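Local coordinates for SLT domain-containing protein (Bdellovibrio bacteriovorus HD100, PDB 6TAB), which is a lysozyme-related peptidoglycan hydrolase of altered substrate specificity that facilitates exit of this periplasmic predator from its prey cell, at residues 137-142 with 168-173; 230-235 with 241-246. All blocks are in the same frame, centred on the assembly; numbering follows the deposited sequence.

Interactions 1 and 2 follow one another along the chain, 137-142 with 168-173 closing before 230-235 with 241-246 opens, and their centres lie about 13 Å apart. Helix 125-144 joins them. Its Met139 and Val140 serve interaction 1, while Ser138 and Phe142 touch residues of interaction 2: Phe142 CB packs on Val231 CG1 at 3.9 Å, Phe142 CZ on Ser242 CB at 3.6 Å, and Ser138 OG lies 3.7 Å from Ile243 CG2. The helix is thus packed by the loop after strand 163-167 and also by helix 238-248 with its preceding loop, a member of one contact and a neighbour of the other within a lysozyme-like fold.

Interaction 1: 137-142 with 168-173; sequences SSMVRF and GLLQIS
Val140 and Leu170 mark the closest backbone approach, with CA atoms 5.4 Å apart, where helix 125-144 meets the loop leaving strand 163-167. The loop presents a type I beta turn, Gly168 to Gln171, and no hydrogen bond joins it to 137-142; the contact is packing, mostly of apolar side chains, with one backbone carbonyl against Val140.

Val140 gives the largest share, 71 of the 196 Å² buried, with two branches. Val140 CG2 touches Leu170 CD2 at 3.6 Å, the two side chains crossing at about a right angle, and the same leucine methyl reaches Met139 CB at 3.9 Å. With Val140 CG1 anti to the backbone N (chi1 169°), this second branch is directed at Leu169, lying 3.9 Å from Leu169 O and 4.1 Å from Leu169 CD2. That carbonyl oxygen is not left to the methyl groups: Ser144 OG is its hydrogen-bond partner.

The turn is braced from within. Gln171 NE2 donates to Gly168 O at 3.0 Å, nearly straight at 178°, in the carbonyl plane on a lone pair; Gln171 N bonds the same oxygen. NE2 also bonds Met150 O, which fixes the amide's rotation. Gln171 and Ile172 both face Arg167, an arrangement that fits a G1 beta bulge. The Gly-Leu-Leu-Gln sequence is consistent with the GLMQ-like motif of SLT-family enzymes.

Around the contact, Leu169 packs on Pro193 and Leu197 of helix 193-211, whose Asn196 OD1 accepts from Leu170 N. Trp229 NE1 bonds Leu170 O, and its residue also touches Met139, so the turn is lodged between helices 125-144 and 193-211 beside the 151-154/163-167 hairpin.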
loop_
_atom_site.group_PDB
_atom_site.type_symbol
_atom_site.label_atom_id
_atom_site.label_comp_id
_atom_site.label_asym_id
_atom_site.label_seq_id
_atom_site.Cartn_x
_atom_site.Cartn_y
_atom_site.Cartn_z
ATOM N N SER A 137 2.360 4.862 -3.411
ATOM C CA SER A 137 2.391 5.295 -4.833
ATOM C C SER A 137 3.188 4.293 -5.679
ATOM O O SER A 137 2.853 4.091 -6.871
ATOM C CB SER A 137 2.867 6.734 -4.988
ATOM O OG SER A 137 4.286 6.889 -4.846
ATOM N N SER A 138 4.248 3.683 -5.113
ATOM C CA SER A 138 5.037 2.675 -5.825
ATOM C C SER A 138 4.225 1.387 -6.032
ATOM O O SER A 138 4.354 0.699 -7.071
ATOM C CB SER A 138 6.407 2.433 -5.201
ATOM O OG SER A 138 6.354 1.729 -3.981
ATOM N N MET A 139 3.407 1.022 -5.028
ATOM C CA MET A 139 2.508 -0.144 -5.174
ATOM C C MET A 139 1.455 0.125 -6.275
ATOM O O MET A 139 1.165 -0.767 -7.105
ATOM C CB MET A 139 1.853 -0.470 -3.825
ATOM C CG MET A 139 2.867 -0.886 -2.746
ATOM S SD MET A 139 2.186 -0.765 -1.038
ATOM C CE MET A 139 0.809 -1.910 -1.172
ATOM N N VAL A 140 0.871 1.332 -6.275
ATOM C CA VAL A 140 -0.101 1.733 -7.336
ATOM C C VAL A 140 0.553 1.628 -8.728
ATOM O O VAL A 140 -0.098 1.136 -9.674
ATOM C CB VAL A 140 -0.664 3.134 -7.041
ATOM C CG1 VAL A 140 -1.456 3.664 -8.245
ATOM C CG2 VAL A 140 -1.513 3.160 -5.755
ATOM N N ARG A 141 1.803 2.087 -8.858
ATOM C CA ARG A 141 2.504 2.043 -10.164
ATOM C C ARG A 141 2.429 0.621 -10.740
ATOM O O ARG A 141 2.121 0.453 -11.933
ATOM C CB ARG A 141 3.981 2.465 -10.029
ATOM C CG ARG A 141 4.899 2.128 -11.207
ATOM C CD ARG A 141 4.549 2.709 -12.553
ATOM N NE ARG A 141 5.472 2.182 -13.573
ATOM C CZ ARG A 141 5.282 1.074 -14.285
ATOM N NH1 ARG A 141 4.216 0.311 -14.066
ATOM N NH2 ARG A 141 6.170 0.755 -15.224
ATOM N N PHE A 142 2.706 -0.394 -9.907
ATOM C CA PHE A 142 2.801 -1.790 -10.420
ATOM C C PHE A 142 1.465 -2.547 -10.403
ATOM O O PHE A 142 1.329 -3.514 -11.173
ATOM C CB PHE A 142 3.942 -2.567 -9.734
ATOM C CG PHE A 142 5.304 -2.054 -10.138
ATOM C CD1 PHE A 142 5.778 -2.240 -11.441
ATOM C CD2 PHE A 142 6.045 -1.253 -9.286
ATOM C CE1 PHE A 142 7.002 -1.712 -11.823
ATOM C CE2 PHE A 142 7.266 -0.735 -9.667
ATOM C CZ PHE A 142 7.730 -0.945 -10.951
ATOM N N GLY A 168 -9.436 -1.092 -9.145
ATOM C CA GLY A 168 -8.920 0.228 -8.749
ATOM C C GLY A 168 -7.405 0.286 -8.540
ATOM O O GLY A 168 -6.644 -0.615 -8.933
ATOM N N LEU A 169 -6.984 1.373 -7.888
ATOM C CA LEU A 169 -5.561 1.760 -7.830
ATOM C C LEU A 169 -4.679 0.635 -7.254
ATOM O O LEU A 169 -3.553 0.397 -7.752
ATOM C CB LEU A 169 -5.383 3.057 -7.032
ATOM C CG LEU A 169 -5.931 4.334 -7.663
ATOM C CD1 LEU A 169 -5.659 5.502 -6.728
ATOM C CD2 LEU A 169 -5.352 4.570 -9.061
ATOM N N LEU A 170 -5.128 0.008 -6.141
ATOM C CA LEU A 170 -4.350 -1.038 -5.421
ATOM C C LEU A 170 -4.891 -2.464 -5.682
ATOM O O LEU A 170 -4.456 -3.423 -5.042
ATOM C CB LEU A 170 -4.346 -0.703 -3.915
ATOM C CG LEU A 170 -3.510 0.513 -3.509
ATOM C CD1 LEU A 170 -3.830 0.941 -2.086
ATOM C CD2 LEU A 170 -2.023 0.240 -3.683
ATOM N N GLN A 171 -5.818 -2.611 -6.639
ATOM C CA GLN A 171 -6.309 -3.939 -7.054
ATOM C C GLN A 171 -6.840 -4.713 -5.814
ATOM O O GLN A 171 -6.452 -5.853 -5.526
ATOM C CB GLN A 171 -5.264 -4.683 -7.893
ATOM C CG GLN A 171 -5.081 -4.019 -9.280
ATOM C CD GLN A 171 -6.284 -4.238 -10.178
ATOM O OE1 GLN A 171 -6.456 -5.321 -10.753
ATOM N NE2 GLN A 171 -7.139 -3.229 -10.300
ATOM N N ILE A 172 -7.790 -4.068 -5.128
ATOM C CA ILE A 172 -8.506 -4.610 -3.961
ATOM C C ILE A 172 -9.822 -5.199 -4.463
ATOM O O ILE A 172 -10.382 -4.739 -5.462
ATOM C CB ILE A 172 -8.705 -3.514 -2.889
ATOM C CG1 ILE A 172 -7.325 -3.045 -2.361
ATOM C CG2 ILE A 172 -9.641 -3.963 -1.754
ATOM C CD1 ILE A 172 -7.352 -1.760 -1.543
ATOM N N SER A 173 -10.329 -6.221 -3.774
ATOM C CA SER A 173 -11.619 -6.838 -4.093
ATOM C C SER A 173 -12.649 -6.602 -2.974
ATOM O O SER A 173 -12.281 -6.345 -1.815
ATOM C CB SER A 173 -11.467 -8.327 -4.430
ATOM O OG SER A 173 -10.621 -9.002 -3.522
#

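Interaction 2: 230-235 with 241-246; sequences SVLRAG and KSIVSW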
loop_
_atom_site.group_PDB
_atom_site.type_symbol
_atom_site.label_atom_id
_atom_site.label_comp_id
_atom_site.label_asym_id
_atom_site.label_seq_id
_atom_site.Cartn_x
_atom_site.Cartn_y
_atom_site.Cartn_z
ATOM N N SER A 230 0.900 -9.182 -4.103
ATOM C CA SER A 230 1.959 -9.936 -4.777
ATOM C C SER A 230 3.194 -9.068 -5.093
ATOM O O SER A 230 4.327 -9.566 -5.068
ATOM C CB SER A 230 1.402 -10.580 -6.030
ATOM O OG SER A 230 1.088 -9.590 -7.025
ATOM N N VAL A 231 2.993 -7.762 -5.349
ATOM C CA VAL A 231 4.112 -6.847 -5.726
ATOM C C VAL A 231 5.081 -6.650 -4.553
ATOM O O VAL A 231 6.226 -6.238 -4.780
ATOM C CB VAL A 231 3.638 -5.492 -6.300
ATOM C CG1 VAL A 231 2.863 -5.702 -7.604
ATOM C CG2 VAL A 231 2.892 -4.620 -5.285
ATOM N N LEU A 232 4.654 -6.962 -3.313
ATOM C CA LEU A 232 5.513 -6.866 -2.108
ATOM C C LEU A 232 6.191 -8.206 -1.771
ATOM O O LEU A 232 6.970 -8.245 -0.797
ATOM C CB LEU A 232 4.710 -6.329 -0.904
ATOM C CG LEU A 232 4.255 -4.875 -0.992
ATOM C CD1 LEU A 232 3.451 -4.482 0.234
ATOM C CD2 LEU A 232 5.421 -3.906 -1.195
ATOM N N ARG A 233 5.922 -9.279 -2.526
ATOM C CA ARG A 233 6.509 -10.623 -2.297
ATOM C C ARG A 233 7.853 -10.754 -3.040
ATOM O O ARG A 233 7.924 -10.615 -4.278
ATOM C CB ARG A 233 5.518 -11.697 -2.747
ATOM C CG ARG A 233 4.258 -11.751 -1.879
ATOM C CD ARG A 233 3.294 -12.886 -2.206
ATOM N NE ARG A 233 2.104 -12.775 -1.378
ATOM C CZ ARG A 233 1.216 -13.755 -1.199
ATOM N NH1 ARG A 233 1.258 -14.839 -1.956
ATOM N NH2 ARG A 233 0.308 -13.673 -0.234
ATOM N N ALA A 234 8.915 -11.032 -2.285
ATOM C CA ALA A 234 10.274 -11.086 -2.798
ATOM C C ALA A 234 10.366 -12.116 -3.928
ATOM O O ALA A 234 9.783 -13.222 -3.871
ATOM C CB ALA A 234 11.244 -11.443 -1.696
ATOM N N GLY A 235 11.107 -11.717 -4.961
ATOM C CA GLY A 235 11.421 -12.562 -6.091
ATOM C C GLY A 235 12.142 -11.782 -7.189
ATOM O O GLY A 235 12.390 -10.570 -7.050
ATOM N N LYS A 241 11.564 -5.635 -7.154
ATOM C CA LYS A 241 12.937 -5.071 -7.172
ATOM C C LYS A 241 12.907 -3.533 -7.200
ATOM O O LYS A 241 13.717 -2.877 -6.522
ATOM C CB LYS A 241 13.764 -5.655 -8.332
ATOM C CG LYS A 241 14.140 -7.131 -8.173
ATOM C CD LYS A 241 15.051 -7.706 -9.245
ATOM C CE LYS A 241 14.494 -7.565 -10.639
ATOM N NZ LYS A 241 15.397 -8.210 -11.616
ATOM N N SER A 242 11.976 -2.957 -7.972
ATOM C CA SER A 242 11.810 -1.524 -8.088
ATOM C C SER A 242 11.276 -0.886 -6.800
ATOM O O SER A 242 11.786 0.140 -6.354
ATOM C CB SER A 242 10.918 -1.152 -9.270
ATOM O OG SER A 242 11.471 -1.552 -10.522
ATOM N N ILE A 243 10.254 -1.491 -6.191
ATOM C CA ILE A 243 9.706 -0.960 -4.933
ATOM C C ILE A 243 10.813 -0.902 -3.868
ATOM O O ILE A 243 10.972 0.127 -3.167
ATOM C CB ILE A 243 8.475 -1.782 -4.475
ATOM C CG1 ILE A 243 7.301 -1.562 -5.440
ATOM C CG2 ILE A 243 8.046 -1.424 -3.046
ATOM C CD1 ILE A 243 6.131 -2.502 -5.277
ATOM N N VAL A 244 11.580 -2.003 -3.720
ATOM C CA VAL A 244 12.656 -2.034 -2.694
ATOM C C VAL A 244 13.740 -0.976 -3.003
ATOM O O VAL A 244 14.187 -0.270 -2.110
ATOM C CB VAL A 244 13.301 -3.435 -2.598
ATOM C CG1 VAL A 244 14.615 -3.444 -1.815
ATOM C CG2 VAL A 244 12.333 -4.431 -2.002
ATOM N N SER A 245 14.187 -0.888 -4.286
ATOM C CA SER A 245 15.242 0.045 -4.693
ATOM C C SER A 245 14.814 1.507 -4.449
ATOM O O SER A 245 15.564 2.325 -3.874
ATOM C CB SER A 245 15.646 -0.164 -6.142
ATOM O OG SER A 245 16.763 0.656 -6.478
ATOM N N TRP A 246 13.607 1.855 -4.906
ATOM C CA TRP A 246 13.137 3.242 -4.774
ATOM C C TRP A 246 12.999 3.625 -3.293
ATOM O O TRP A 246 13.362 4.731 -2.901
ATOM C CB TRP A 246 11.846 3.467 -5.548
ATOM C CG TRP A 246 11.928 3.264 -7.043
ATOM C CD1 TRP A 246 13.032 3.159 -7.830
ATOM C CD2 TRP A 246 10.808 3.033 -7.914
ATOM N NE1 TRP A 246 12.675 2.900 -9.141
ATOM C CE2 TRP A 246 11.304 2.821 -9.220
ATOM C CE3 TRP A 246 9.436 2.914 -7.687
ATOM C CZ2 TRP A 246 10.461 2.559 -10.298
ATOM C CZ3 TRP A 246 8.599 2.685 -8.759
ATOM C CH2 TRP A 246 9.108 2.523 -10.055
#
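Ile243, on helix 238-248, points its side chain at the 3-10 turn 230-232 and forms the dense part of this contact. Its CG1 stands anti to its own carbonyl carbon (chi1 -68°), and an extended chi2 carries the chain forward: Ile243 CD1 lies 3.9 Å from Val231 CG2 and 3.8 Å from Val231 O. The other branch, Ile243 CG2, meets Leu232 CD2 at 4.1 Å. Both neighbours cross the isoleucine at about a right angle, so one side chain spans two consecutive residues of the turn. The turn is held by the Arg233 N to Ser230 O bond of 3.0 Å.

Separation of the backbones is similar at the two ends, 7.8 Å between the CA atoms of Leu232 and Ile243 and 7.7 Å between those of Gly235 and Lys241, yet the filling differs. At the exposed end, Gly235 brings no side chain, and Lys241 touches the glycine backbone with one methylene, Lys241 CG 4.0 Å from Gly235 O. The ammonium end turns to Asp236 instead, forming a salt bridge through OD1. Lys237 NZ bonds the carbonyl oxygens of Ser230 and Arg233.

The contact is structural packing of the last helix, 238-248, back on the turn just before it, with Val231 also resting on Glu143 of helix 125-144. No hydrogen bond crosses between 230-235 and 241-246. Val231 O is buried without a polar partner in the model, a probable small energetic cost. The chemistry suggests that apolar burial is the main link, with Lys237 adding polar ties, while the Lys241-Asp236 salt bridge lies at the exposed end.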